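Local coordinates for protein CalsepRRP (Calystegia sepium, PDB 1JY5) that belongs to the ribonuclease T2 family of RNA-cleaving enzymes and may share their capacity to bind or hydrolyse RNA, at residues Gly44-Tyr49 and Gln177-Phe182; Lys77-Tyr82 and Tyr117-Thr122; Thr123-Phe128 and Lys184-Gln189; Ser139-Ser144 and Met155-Ser160. One frame throughout, in Å; residues are numbered along the deposited sequence.

Three contacts gather around the central antiparallel sheet and helix 116-129, which serves contacts 2 and 3. Contacts 1, 2 and 3 have centres 10 to 14 Å apart and touch one another: Y119 bonds to L45 (contacts 2 and 1), and C181 pairs with Q189 (contacts 1 and 3). Contact 4 is peripheral, its centre 19 to 24 Å from theirs, and touches contact 1 through I158 and I180. Along the chain, contacts 2 and 4 fall between the segments of contact 1, contact 4 also between those of contact 3; contact 2 closes before contact 3 opens, and contacts 1 and 3 interlace. Segments far apart in sequence thus meet in one RNase T2-family body.

Contact 1. Residues Gly44-Tyr49 and Gln177-Phe182; sequences GLWPDY and QVQICF
W46 meets Q177 and Q179 from a strand that runs parallel to theirs but does not pair with it: strand 7-14 lies between and is antiparallel to both, so even the nearest CA atoms, those of W46 and C181, stay 9.3 Å apart. A gap that wide suits a tryptophan facing two long glutamines. The indole swings in with CG beside its own backbone N (chi1 -49°), and its six-membered ring does the touching. Q177 comes from the opposite direction on an extended chain, bringing its CD to 4.2 Å from CH2 of W46. G44 to P47, on an edge of the central sheet, match the GLWP of the first conserved active-site segment of RNase T2 enzymes, which does not by itself make them catalytic here. Q179 crosses the tryptophan at about a right angle and sets its amide at the ring edge, near the ring plane, with its CD 4.4 Å from CZ3 of W46. Both amide planes stand steeply to the indole (68° for Q177, 72° for Q179), so neither lies flat on it. A stack with H105 and a bond from NE1 to E101, both of helix 97-106, fix the indole further.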
loop_
_atom_site.group_PDB
_atom_site.type_symbol
_atom_site.label_atom_id
_atom_site.label_comp_id
_atom_site.label_asym_id
_atom_site.label_seq_id
_atom_site.Cartn_x
_atom_site.Cartn_y
_atom_site.Cartn_z
ATOM N N GLY A 44 1.772 -2.457 0.389
ATOM C CA GLY A 44 2.270 -3.594 -0.368
ATOM C C GLY A 44 1.742 -3.714 -1.788
ATOM O O GLY A 44 0.890 -2.936 -2.204
ATOM N N LEU A 45 2.280 -4.674 -2.543
ATOM C CA LEU A 45 1.826 -4.953 -3.907
ATOM C C LEU A 45 1.424 -6.408 -3.765
ATOM O O LEU A 45 2.271 -7.278 -3.566
ATOM C CB LEU A 45 2.958 -4.819 -4.937
ATOM C CG LEU A 45 2.559 -5.189 -6.382
ATOM C CD1 LEU A 45 1.445 -4.268 -6.882
ATOM C CD2 LEU A 45 3.776 -5.069 -7.295
ATOM N N TRP A 46 0.130 -6.675 -3.849
ATOM C CA TRP A 46 -0.335 -8.033 -3.650
ATOM C C TRP A 46 -0.848 -8.821 -4.855
ATOM O O TRP A 46 -1.778 -8.389 -5.538
ATOM C CB TRP A 46 -1.444 -8.041 -2.585
ATOM C CG TRP A 46 -1.139 -7.288 -1.309
ATOM C CD1 TRP A 46 0.074 -7.166 -0.691
ATOM C CD2 TRP A 46 -2.088 -6.617 -0.464
ATOM N NE1 TRP A 46 -0.063 -6.462 0.488
ATOM C CE2 TRP A 46 -1.377 -6.113 0.649
ATOM C CE3 TRP A 46 -3.472 -6.393 -0.541
ATOM C CZ2 TRP A 46 -1.999 -5.400 1.680
ATOM C CZ3 TRP A 46 -4.093 -5.679 0.493
ATOM C CH2 TRP A 46 -3.351 -5.194 1.585
ATOM N N PRO A 47 -0.221 -9.976 -5.152
ATOM C CA PRO A 47 -0.714 -10.771 -6.282
ATOM C C PRO A 47 -2.012 -11.333 -5.691
ATOM O O PRO A 47 -1.991 -11.919 -4.603
ATOM C CB PRO A 47 0.352 -11.856 -6.443
ATOM C CG PRO A 47 1.608 -11.171 -5.977
ATOM C CD PRO A 47 1.114 -10.441 -4.732
ATOM N N ASP A 48 -3.133 -11.144 -6.375
ATOM C CA ASP A 48 -4.416 -11.608 -5.849
ATOM C C ASP A 48 -5.213 -12.460 -6.823
ATOM O O ASP A 48 -4.910 -12.515 -8.011
ATOM C CB ASP A 48 -5.290 -10.407 -5.434
ATOM C CG ASP A 48 -4.801 -9.723 -4.161
ATOM O OD1 ASP A 48 -4.373 -10.428 -3.219
ATOM O OD2 ASP A 48 -4.861 -8.477 -4.092
ATOM N N TYR A 49 -6.241 -13.115 -6.298
ATOM C CA TYR A 49 -7.138 -13.951 -7.088
ATOM C C TYR A 49 -8.469 -13.208 -7.224
ATOM O O TYR A 49 -8.894 -12.504 -6.304
ATOM C CB TYR A 49 -7.387 -15.276 -6.381
ATOM C CG TYR A 49 -6.211 -16.218 -6.374
ATOM C CD1 TYR A 49 -5.908 -16.960 -5.236
ATOM C CD2 TYR A 49 -5.421 -16.399 -7.513
ATOM C CE1 TYR A 49 -4.846 -17.861 -5.224
ATOM C CE2 TYR A 49 -4.357 -17.300 -7.514
ATOM C CZ TYR A 49 -4.078 -18.025 -6.366
ATOM O OH TYR A 49 -3.034 -18.924 -6.353
ATOM N N GLN A 177 -6.400 2.884 4.469
ATOM C CA GLN A 177 -5.819 2.246 3.299
ATOM C C GLN A 177 -6.615 2.450 2.014
ATOM O O GLN A 177 -7.846 2.445 2.017
ATOM C CB GLN A 177 -5.656 0.745 3.589
ATOM C CG GLN A 177 -5.090 -0.102 2.455
ATOM C CD GLN A 177 -4.828 -1.540 2.886
ATOM O OE1 GLN A 177 -3.915 -1.811 3.669
ATOM N NE2 GLN A 177 -5.638 -2.464 2.387
ATOM N N VAL A 178 -5.895 2.659 0.916
ATOM C CA VAL A 178 -6.519 2.808 -0.393
ATOM C C VAL A 178 -5.924 1.722 -1.285
ATOM O O VAL A 178 -4.708 1.534 -1.311
ATOM C CB VAL A 178 -6.257 4.204 -1.014
ATOM C CG1 VAL A 178 -6.669 4.212 -2.485
ATOM C CG2 VAL A 178 -7.067 5.265 -0.261
ATOM N N GLN A 179 -6.786 1.007 -2.000
ATOM C CA GLN A 179 -6.348 -0.067 -2.885
ATOM C C GLN A 179 -6.674 0.227 -4.345
ATOM O O GLN A 179 -7.815 0.536 -4.686
ATOM C CB GLN A 179 -7.013 -1.385 -2.478
ATOM C CG GLN A 179 -6.591 -1.918 -1.113
ATOM C CD GLN A 179 -7.460 -3.080 -0.656
ATOM O OE1 GLN A 179 -8.207 -3.656 -1.445
ATOM N NE2 GLN A 179 -7.357 -3.435 0.617
ATOM N N ILE A 180 -5.650 0.133 -5.192
ATOM C CA ILE A 180 -5.764 0.351 -6.632
ATOM C C ILE A 180 -5.351 -0.960 -7.287
ATOM O O ILE A 180 -4.320 -1.530 -6.926
ATOM C CB ILE A 180 -4.785 1.438 -7.130
ATOM C CG1 ILE A 180 -4.983 2.735 -6.344
ATOM C CG2 ILE A 180 -4.995 1.679 -8.623
ATOM C CD1 ILE A 180 -6.371 3.309 -6.450
ATOM N N CYS A 181 -6.128 -1.432 -8.257
ATOM C CA CYS A 181 -5.810 -2.700 -8.910
ATOM C C CYS A 181 -5.198 -2.580 -10.308
ATOM O O CYS A 181 -5.485 -1.640 -11.040
ATOM C CB CYS A 181 -7.070 -3.586 -8.914
ATOM S SG CYS A 181 -7.506 -3.981 -7.195
ATOM N N PHE A 182 -4.322 -3.528 -10.642
ATOM C CA PHE A 182 -3.648 -3.568 -11.937
ATOM C C PHE A 182 -3.662 -4.982 -12.522
ATOM O O PHE A 182 -3.582 -5.957 -11.773
ATOM C CB PHE A 182 -2.176 -3.146 -11.811
ATOM C CG PHE A 182 -1.970 -1.738 -11.323
ATOM C CD1 PHE A 182 -1.935 -1.458 -9.959
ATOM C CD2 PHE A 182 -1.810 -0.691 -12.231
ATOM C CE1 PHE A 182 -1.748 -0.154 -9.501
ATOM C CE2 PHE A 182 -1.622 0.623 -11.783
ATOM C CZ PHE A 182 -1.590 0.889 -10.414
#

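Contact 2. Residues Lys77-Tyr82 and Tyr117-Thr122; sequences KYWPSY and YEYFST
W79 and F120 form the tight heart of this contact. CZ3 of the indole comes within 3.4 Å of F120 CD2, while F120 CE2 lies over one face of the indole, offset toward the rim. The ring centroids are 5.1 Å apart and the planes are inclined at 55°, an oblique meeting of two broad apolar groups well suited to a buried site. W79, just past the end of helix 72-78, holds CG opposite its backbone N (chi1 -161°), which sends the indole toward helix 116-129. Y119 packs less closely, its CE2 3.9 Å from W79 CH2, and also lays CD2 over the centre of the F120 ring. On the far, partly exposed side of the helix, S121 points away from the indole, its OG bonding to Y117 O at 2.6 Å, and T122 OG1 likewise bonds to E118 O. The aromatic cluster offers no polar link; the Y119 hydroxyl is satisfied by L45 O, so an apolar core and a bond to strand 40-48 together fix the tyrosine.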
loop_
_atom_site.group_PDB
_atom_site.type_symbol
_atom_site.label_atom_id
_atom_site.label_comp_id
_atom_site.label_asym_id
_atom_site.label_seq_id
_atom_site.Cartn_x
_atom_site.Cartn_y
_atom_site.Cartn_z
ATOM N N LYS A 77 11.762 5.611 2.727
ATOM C CA LYS A 77 10.897 6.775 2.735
ATOM C C LYS A 77 9.477 6.531 2.248
ATOM O O LYS A 77 8.524 7.083 2.801
ATOM C CB LYS A 77 11.538 7.892 1.906
ATOM C CG LYS A 77 10.759 9.196 1.894
ATOM C CD LYS A 77 11.535 10.272 1.147
ATOM C CE LYS A 77 10.720 11.541 0.990
ATOM N NZ LYS A 77 10.353 12.132 2.308
ATOM N N TYR A 78 9.324 5.696 1.228
ATOM C CA TYR A 78 7.999 5.453 0.666
ATOM C C TYR A 78 7.348 4.126 1.020
ATOM O O TYR A 78 6.175 3.904 0.718
ATOM C CB TYR A 78 8.073 5.635 -0.847
ATOM C CG TYR A 78 8.616 6.998 -1.212
ATOM C CD1 TYR A 78 9.912 7.151 -1.695
ATOM C CD2 TYR A 78 7.841 8.140 -1.034
ATOM C CE1 TYR A 78 10.425 8.414 -1.993
ATOM C CE2 TYR A 78 8.339 9.405 -1.328
ATOM C CZ TYR A 78 9.631 9.534 -1.808
ATOM O OH TYR A 78 10.116 10.786 -2.109
ATOM N N TRP A 79 8.112 3.247 1.659
ATOM C CA TRP A 79 7.595 1.952 2.090
ATOM C C TRP A 79 8.013 1.724 3.550
ATOM O O TRP A 79 8.524 0.665 3.900
ATOM C CB TRP A 79 8.161 0.830 1.215
ATOM C CG TRP A 79 7.360 -0.444 1.268
ATOM C CD1 TRP A 79 6.712 -0.962 2.348
ATOM C CD2 TRP A 79 7.140 -1.361 0.192
ATOM N NE1 TRP A 79 6.095 -2.143 2.014
ATOM C CE2 TRP A 79 6.342 -2.413 0.695
ATOM C CE3 TRP A 79 7.537 -1.395 -1.150
ATOM C CZ2 TRP A 79 5.935 -3.494 -0.098
ATOM C CZ3 TRP A 79 7.134 -2.468 -1.938
ATOM C CH2 TRP A 79 6.338 -3.503 -1.407
ATOM N N PRO A 80 7.803 2.723 4.422
ATOM C CA PRO A 80 8.189 2.560 5.830
ATOM C C PRO A 80 7.219 1.717 6.654
ATOM O O PRO A 80 6.117 1.398 6.214
ATOM C CB PRO A 80 8.219 3.996 6.362
ATOM C CG PRO A 80 8.204 4.863 5.133
ATOM C CD PRO A 80 7.352 4.100 4.171
ATOM N N SER A 81 7.649 1.384 7.865
ATOM C CA SER A 81 6.839 0.635 8.810
ATOM C C SER A 81 6.359 1.671 9.834
ATOM O O SER A 81 7.062 2.652 10.094
ATOM C CB SER A 81 7.695 -0.428 9.501
ATOM O OG SER A 81 6.934 -1.173 10.431
ATOM N N TYR A 82 5.168 1.478 10.400
ATOM C CA TYR A 82 4.645 2.419 11.394
ATOM C C TYR A 82 4.443 1.764 12.760
ATOM O O TYR A 82 3.465 2.049 13.456
ATOM C CB TYR A 82 3.311 3.029 10.931
ATOM C CG TYR A 82 3.408 3.859 9.673
ATOM C CD1 TYR A 82 3.160 3.294 8.425
ATOM C CD2 TYR A 82 3.793 5.200 9.728
ATOM C CE1 TYR A 82 3.295 4.038 7.258
ATOM C CE2 TYR A 82 3.935 5.956 8.563
ATOM C CZ TYR A 82 3.684 5.363 7.329
ATOM O OH TYR A 82 3.843 6.092 6.170
ATOM N N TYR A 117 14.150 -7.650 -6.526
ATOM C CA TYR A 117 14.406 -6.314 -7.025
ATOM C C TYR A 117 13.284 -5.876 -7.941
ATOM O O TYR A 117 12.801 -4.746 -7.844
ATOM C CB TYR A 117 15.720 -6.237 -7.797
ATOM C CG TYR A 117 15.984 -4.835 -8.290
ATOM C CD1 TYR A 117 16.561 -3.879 -7.448
ATOM C CD2 TYR A 117 15.560 -4.427 -9.559
ATOM C CE1 TYR A 117 16.702 -2.551 -7.856
ATOM C CE2 TYR A 117 15.695 -3.097 -9.974
ATOM C CZ TYR A 117 16.265 -2.165 -9.111
ATOM O OH TYR A 117 16.383 -0.841 -9.485
ATOM N N GLU A 118 12.875 -6.759 -8.845
ATOM C CA GLU A 118 11.803 -6.410 -9.768
ATOM C C GLU A 118 10.514 -6.192 -8.989
ATOM O O GLU A 118 9.737 -5.289 -9.303
ATOM C CB GLU A 118 11.626 -7.502 -10.832
ATOM C CG GLU A 118 12.918 -7.774 -11.607
ATOM C CD GLU A 118 12.735 -8.648 -12.838
ATOM O OE1 GLU A 118 11.697 -9.324 -12.956
ATOM O OE2 GLU A 118 13.650 -8.663 -13.686
ATOM N N TYR A 119 10.290 -7.003 -7.960
ATOM C CA TYR A 119 9.077 -6.842 -7.163
ATOM C C TYR A 119 9.017 -5.460 -6.498
ATOM O O TYR A 119 8.054 -4.713 -6.692
ATOM C CB TYR A 119 8.986 -7.930 -6.088
ATOM C CG TYR A 119 7.855 -7.696 -5.100
ATOM C CD1 TYR A 119 6.521 -7.892 -5.471
ATOM C CD2 TYR A 119 8.123 -7.247 -3.809
ATOM C CE1 TYR A 119 5.479 -7.647 -4.571
ATOM C CE2 TYR A 119 7.096 -6.996 -2.904
ATOM C CZ TYR A 119 5.778 -7.198 -3.292
ATOM O OH TYR A 119 4.765 -6.945 -2.401
ATOM N N PHE A 120 10.047 -5.116 -5.725
ATOM C CA PHE A 120 10.065 -3.833 -5.025
ATOM C C PHE A 120 10.163 -2.596 -5.930
ATOM O O PHE A 120 9.487 -1.589 -5.686
ATOM C CB PHE A 120 11.188 -3.810 -3.974
ATOM C CG PHE A 120 10.916 -4.688 -2.776
ATOM C CD1 PHE A 120 11.483 -5.956 -2.673
ATOM C CD2 PHE A 120 10.058 -4.258 -1.765
ATOM C CE1 PHE A 120 11.194 -6.787 -1.583
ATOM C CE2 PHE A 120 9.763 -5.081 -0.672
ATOM C CZ PHE A 120 10.332 -6.349 -0.582
ATOM N N SER A 121 11.000 -2.665 -6.964
ATOM C CA SER A 121 11.158 -1.542 -7.889
ATOM C C SER A 121 9.886 -1.305 -8.702
ATOM O O SER A 121 9.517 -0.160 -8.989
ATOM C CB SER A 121 12.343 -1.775 -8.837
ATOM O OG SER A 121 12.175 -2.948 -9.607
ATOM N N THR A 122 9.206 -2.384 -9.071
ATOM C CA THR A 122 7.982 -2.238 -9.842
ATOM C C THR A 122 6.895 -1.612 -8.969
ATOM O O THR A 122 6.105 -0.795 -9.443
ATOM C CB THR A 122 7.530 -3.597 -10.412
ATOM O OG1 THR A 122 8.524 -4.063 -11.337
ATOM C CG2 THR A 122 6.201 -3.460 -11.144
#

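Contact 3. Residues Thr123-Phe128 and Lys184-Gln189; sequences TLMLYF and KTLQLQ. Unlike the reference sequence in segment 123-128: T123 (reference Ala).
Apolar packing is the whole of the direct meeting, and it rests on L186, whose two methyl ends serve two helix residues. CD1 of L186 touches M125 CE at 3.7 Å, while its CD2 lies a looser 4.3 Å from L126 CD1. M125 runs extended from the helix and then bends at its last torsion (chi3 77°), which turns the terminal methyl across the leucine at about a right angle; a flexible thioether chain suits this rim, where M125 is exposed. L126 is buried, and it also packs on F182 of the sheet. Polar bonds act on the loop rather than between the segments: T185 OG1 and Q187 N both bond to D183 OD2. At L186 itself the backbone adopts left-handed helical angles (phi 63°), within the short loop joining strands 174-182 and 188-189. With no hydrogen bond or salt bridge across it, the contact probably owes its stability to apolar packing, deepest at L126, and D183, bonding on both sides of L186 in sequence, probably helps to hold the loop.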
loop_
_atom_site.group_PDB
_atom_site.type_symbol
_atom_site.label_atom_id
_atom_site.label_comp_id
_atom_site.label_asym_id
_atom_site.label_seq_id
_atom_site.Cartn_x
_atom_site.Cartn_y
_atom_site.Cartn_z
ATOM N N THR A 123 6.874 -1.973 -7.689
ATOM C CA THR A 123 5.890 -1.411 -6.777
ATOM C C THR A 123 6.138 0.088 -6.640
ATOM O O THR A 123 5.201 0.890 -6.648
ATOM C CB THR A 123 5.970 -2.058 -5.387
ATOM O OG1 THR A 123 5.769 -3.470 -5.508
ATOM C CG2 THR A 123 4.888 -1.493 -4.469
ATOM N N LEU A 124 7.405 0.468 -6.509
ATOM C CA LEU A 124 7.753 1.880 -6.393
ATOM C C LEU A 124 7.367 2.623 -7.673
ATOM O O LEU A 124 6.847 3.736 -7.619
ATOM C CB LEU A 124 9.256 2.041 -6.116
ATOM C CG LEU A 124 9.683 1.911 -4.644
ATOM C CD1 LEU A 124 8.909 0.785 -3.966
ATOM C CD2 LEU A 124 11.180 1.649 -4.571
ATOM N N MET A 125 7.610 1.998 -8.821
ATOM C CA MET A 125 7.276 2.612 -10.101
ATOM C C MET A 125 5.803 2.980 -10.158
ATOM O O MET A 125 5.457 4.108 -10.489
ATOM C CB MET A 125 7.601 1.662 -11.255
ATOM C CG MET A 125 7.340 2.242 -12.644
ATOM S SD MET A 125 7.615 1.003 -13.938
ATOM C CE MET A 125 6.105 0.039 -13.754
ATOM N N LEU A 126 4.937 2.020 -9.847
ATOM C CA LEU A 126 3.498 2.261 -9.864
ATOM C C LEU A 126 3.139 3.332 -8.834
ATOM O O LEU A 126 2.323 4.218 -9.103
ATOM C CB LEU A 126 2.742 0.957 -9.565
ATOM C CG LEU A 126 2.881 -0.173 -10.602
ATOM C CD1 LEU A 126 2.234 -1.448 -10.081
ATOM C CD2 LEU A 126 2.231 0.255 -11.917
ATOM N N TYR A 127 3.764 3.252 -7.660
ATOM C CA TYR A 127 3.526 4.214 -6.587
ATOM C C TYR A 127 3.861 5.640 -7.019
ATOM O O TYR A 127 3.128 6.575 -6.707
ATOM C CB TYR A 127 4.366 3.854 -5.360
ATOM C CG TYR A 127 4.346 4.903 -4.267
ATOM C CD1 TYR A 127 3.284 4.983 -3.361
ATOM C CD2 TYR A 127 5.395 5.811 -4.132
ATOM C CE1 TYR A 127 3.275 5.941 -2.341
ATOM C CE2 TYR A 127 5.395 6.772 -3.122
ATOM C CZ TYR A 127 4.335 6.828 -2.229
ATOM O OH TYR A 127 4.357 7.755 -1.209
ATOM N N PHE A 128 4.983 5.807 -7.713
ATOM C CA PHE A 128 5.400 7.130 -8.181
ATOM C C PHE A 128 4.564 7.596 -9.363
ATOM O O PHE A 128 4.291 8.790 -9.506
ATOM C CB PHE A 128 6.871 7.119 -8.599
ATOM C CG PHE A 128 7.827 7.005 -7.452
ATOM C CD1 PHE A 128 8.916 6.141 -7.525
ATOM C CD2 PHE A 128 7.642 7.759 -6.294
ATOM C CE1 PHE A 128 9.814 6.032 -6.467
ATOM C CE2 PHE A 128 8.538 7.659 -5.227
ATOM C CZ PHE A 128 9.623 6.792 -5.313
ATOM N N LYS A 184 -2.000 -8.019 -15.122
ATOM C CA LYS A 184 -0.645 -8.536 -15.231
ATOM C C LYS A 184 0.239 -7.796 -16.230
ATOM O O LYS A 184 1.426 -8.100 -16.357
ATOM C CB LYS A 184 -0.681 -10.039 -15.530
ATOM C CG LYS A 184 -1.025 -10.883 -14.291
ATOM C CD LYS A 184 -0.982 -12.387 -14.567
ATOM C CE LYS A 184 -2.181 -12.853 -15.348
ATOM N NZ LYS A 184 -3.401 -12.946 -14.513
ATOM N N THR A 185 -0.338 -6.828 -16.938
ATOM C CA THR A 185 0.438 -6.015 -17.865
ATOM C C THR A 185 0.566 -4.611 -17.263
ATOM O O THR A 185 0.867 -3.644 -17.958
ATOM C CB THR A 185 -0.207 -5.936 -19.290
ATOM O OG1 THR A 185 -1.595 -5.595 -19.188
ATOM C CG2 THR A 185 -0.055 -7.268 -20.016
ATOM N N LEU A 186 0.332 -4.521 -15.955
ATOM C CA LEU A 186 0.446 -3.266 -15.214
ATOM C C LEU A 186 -0.531 -2.165 -15.640
ATOM O O LEU A 186 -0.267 -0.974 -15.440
ATOM C CB LEU A 186 1.894 -2.745 -15.291
ATOM C CG LEU A 186 3.008 -3.693 -14.798
ATOM C CD1 LEU A 186 4.356 -2.986 -14.865
ATOM C CD2 LEU A 186 2.726 -4.137 -13.364
ATOM N N GLN A 187 -1.656 -2.558 -16.229
ATOM C CA GLN A 187 -2.674 -1.597 -16.642
ATOM C C GLN A 187 -3.718 -1.530 -15.536
ATOM O O GLN A 187 -4.123 -2.561 -14.989
ATOM C CB GLN A 187 -3.388 -2.033 -17.925
ATOM C CG GLN A 187 -2.515 -2.289 -19.134
ATOM C CD GLN A 187 -3.353 -2.677 -20.349
ATOM O OE1 GLN A 187 -4.077 -3.683 -20.329
ATOM N NE2 GLN A 187 -3.263 -1.878 -21.412
ATOM N N LEU A 188 -4.155 -0.319 -15.211
ATOM C CA LEU A 188 -5.175 -0.120 -14.189
ATOM C C LEU A 188 -6.407 -0.942 -14.526
ATOM O O LEU A 188 -6.791 -1.037 -15.688
ATOM C CB LEU A 188 -5.583 1.351 -14.146
ATOM C CG LEU A 188 -4.608 2.295 -13.469
ATOM C CD1 LEU A 188 -4.845 3.725 -13.920
ATOM C CD2 LEU A 188 -4.788 2.140 -11.975
ATOM N N GLN A 189 -7.024 -1.551 -13.526
ATOM C CA GLN A 189 -8.256 -2.299 -13.766
ATOM C C GLN A 189 -9.125 -2.123 -12.538
ATOM O O GLN A 189 -8.690 -1.551 -11.536
ATOM C CB GLN A 189 -7.982 -3.788 -13.985
ATOM C CG GLN A 189 -7.466 -4.500 -12.748
ATOM C CD GLN A 189 -7.471 -6.007 -12.903
ATOM O OE1 GLN A 189 -6.743 -6.561 -13.725
ATOM N NE2 GLN A 189 -8.309 -6.678 -12.119
#

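Contact 4. Residues Ser139-Ser144 and Met155-Ser160; sequences SGYLPS and MSAIQS
A157 receives two side chains of the 139-144 loop on its single methyl group, and all the direct contacts are van der Waals ones. S139 OG lies 3.7 Å from A157 CB, and S139 CB is 3.9 Å from that same A157 CB. The backbones draw close here, with the CA atoms of S139 and A157 6.5 Å apart, so a residue as small as alanine suits the helix surface. Y141 adds a second touch, its CE1 3.9 Å from A157 CB, with the methyl oblique to the ring. The tyrosine holds CG beside its own backbone N (chi1 -53°), which carries the ring toward helix 151-162. Hydrogen bonds act within each side and not across the contact. G140 has a positive phi (93°) and is the C-prime residue of a Schellman motif: Y141 N bonds to L136 O and G140 N to S137 O, ending helix 132-137. Glycine fits because a CB at these backbone angles would jam against the preceding carbonyl. Q159 N bonds to M155 O in the regular helical pattern. The Y141 ring also meets Y149 of strand 149-150, while I158 packs on I132 and L136, so helix 151-162 lies against helix 132-137 and reaches strand 174-182 through I180.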
loop_
_atom_site.group_PDB
_atom_site.type_symbol
_atom_site.label_atom_id
_atom_site.label_comp_id
_atom_site.label_asym_id
_atom_site.label_seq_id
_atom_site.Cartn_x
_atom_site.Cartn_y
_atom_site.Cartn_z
ATOM N N SER A 139 -7.922 17.942 -5.369
ATOM C CA SER A 139 -9.381 17.909 -5.326
ATOM C C SER A 139 -9.941 18.470 -4.025
ATOM O O SER A 139 -11.135 18.343 -3.748
ATOM C CB SER A 139 -9.895 16.482 -5.527
ATOM O OG SER A 139 -9.981 16.163 -6.903
ATOM N N GLY A 140 -9.074 19.079 -3.223
ATOM C CA GLY A 140 -9.513 19.664 -1.967
ATOM C C GLY A 140 -9.410 18.759 -0.753
ATOM O O GLY A 140 -9.707 19.188 0.360
ATOM N N TYR A 141 -8.993 17.511 -0.955
ATOM C CA TYR A 141 -8.865 16.576 0.156
ATOM C C TYR A 141 -7.430 16.573 0.664
ATOM O O TYR A 141 -6.569 15.850 0.155
ATOM C CB TYR A 141 -9.296 15.176 -0.279
ATOM C CG TYR A 141 -10.668 15.158 -0.906
ATOM C CD1 TYR A 141 -10.824 15.249 -2.287
ATOM C CD2 TYR A 141 -11.817 15.103 -0.117
ATOM C CE1 TYR A 141 -12.088 15.287 -2.870
ATOM C CE2 TYR A 141 -13.088 15.143 -0.690
ATOM C CZ TYR A 141 -13.213 15.237 -2.067
ATOM O OH TYR A 141 -14.464 15.291 -2.641
ATOM N N LEU A 142 -7.195 17.386 1.686
ATOM C CA LEU A 142 -5.874 17.553 2.274
ATOM C C LEU A 142 -5.786 17.013 3.700
ATOM O O LEU A 142 -6.802 16.808 4.364
ATOM C CB LEU A 142 -5.528 19.046 2.280
ATOM C CG LEU A 142 -5.815 19.821 0.992
ATOM C CD1 LEU A 142 -5.900 21.312 1.298
ATOM C CD2 LEU A 142 -4.729 19.538 -0.035
ATOM N N PRO A 143 -4.558 16.762 4.184
ATOM C CA PRO A 143 -4.394 16.255 5.550
ATOM C C PRO A 143 -4.981 17.301 6.511
ATOM O O PRO A 143 -4.748 18.496 6.333
ATOM C CB PRO A 143 -2.878 16.132 5.690
ATOM C CG PRO A 143 -2.434 15.829 4.279
ATOM C CD PRO A 143 -3.268 16.791 3.472
ATOM N N SER A 144 -5.740 16.862 7.512
ATOM C CA SER A 144 -6.349 17.786 8.472
ATOM C C SER A 144 -6.839 17.068 9.723
ATOM O O SER A 144 -7.350 15.952 9.642
ATOM C CB SER A 144 -7.531 18.516 7.823
ATOM O OG SER A 144 -8.235 19.303 8.772
ATOM N N MET A 155 -13.657 8.997 -3.236
ATOM C CA MET A 155 -13.814 7.923 -4.217
ATOM C C MET A 155 -13.912 8.501 -5.628
ATOM O O MET A 155 -13.175 8.103 -6.533
ATOM C CB MET A 155 -15.099 7.135 -3.934
ATOM C CG MET A 155 -15.134 6.383 -2.616
ATOM S SD MET A 155 -14.162 4.884 -2.660
ATOM C CE MET A 155 -15.396 3.659 -3.150
ATOM N N SER A 156 -14.837 9.439 -5.807
ATOM C CA SER A 156 -15.055 10.074 -7.101
ATOM C C SER A 156 -13.813 10.802 -7.596
ATOM O O SER A 156 -13.508 10.785 -8.788
ATOM C CB SER A 156 -16.234 11.052 -7.014
ATOM O OG SER A 156 -16.425 11.726 -8.248
ATOM N N ALA A 157 -13.096 11.443 -6.683
ATOM C CA ALA A 157 -11.885 12.163 -7.057
ATOM C C ALA A 157 -10.861 11.191 -7.642
ATOM O O ALA A 157 -10.276 11.449 -8.692
ATOM C CB ALA A 157 -11.298 12.879 -5.839
ATOM N N ILE A 158 -10.644 10.068 -6.965
ATOM C CA ILE A 158 -9.683 9.081 -7.457
ATOM C C ILE A 158 -10.190 8.455 -8.756
ATOM O O ILE A 158 -9.450 8.348 -9.731
ATOM C CB ILE A 158 -9.436 7.987 -6.404
ATOM C CG1 ILE A 158 -8.877 8.636 -5.138
ATOM C CG2 ILE A 158 -8.462 6.942 -6.940
ATOM C CD1 ILE A 158 -8.744 7.707 -3.965
ATOM N N GLN A 159 -11.459 8.062 -8.758
ATOM C CA GLN A 159 -12.093 7.459 -9.920
ATOM C C GLN A 159 -11.967 8.295 -11.192
ATOM O O GLN A 159 -11.626 7.772 -12.255
ATOM C CB GLN A 159 -13.575 7.208 -9.630
ATOM C CG GLN A 159 -14.466 7.251 -10.869
ATOM C CD GLN A 159 -14.169 6.132 -11.841
ATOM O OE1 GLN A 159 -14.571 6.179 -13.003
ATOM N NE2 GLN A 159 -13.466 5.113 -11.367
ATOM N N SER A 160 -12.249 9.590 -11.099
ATOM C CA SER A 160 -12.169 10.437 -12.284
ATOM C C SER A 160 -10.736 10.608 -12.788
ATOM O O SER A 160 -10.524 10.860 -13.968
ATOM C CB SER A 160 -12.813 11.808 -12.018
ATOM O OG SER A 160 -12.124 12.529 -11.017
#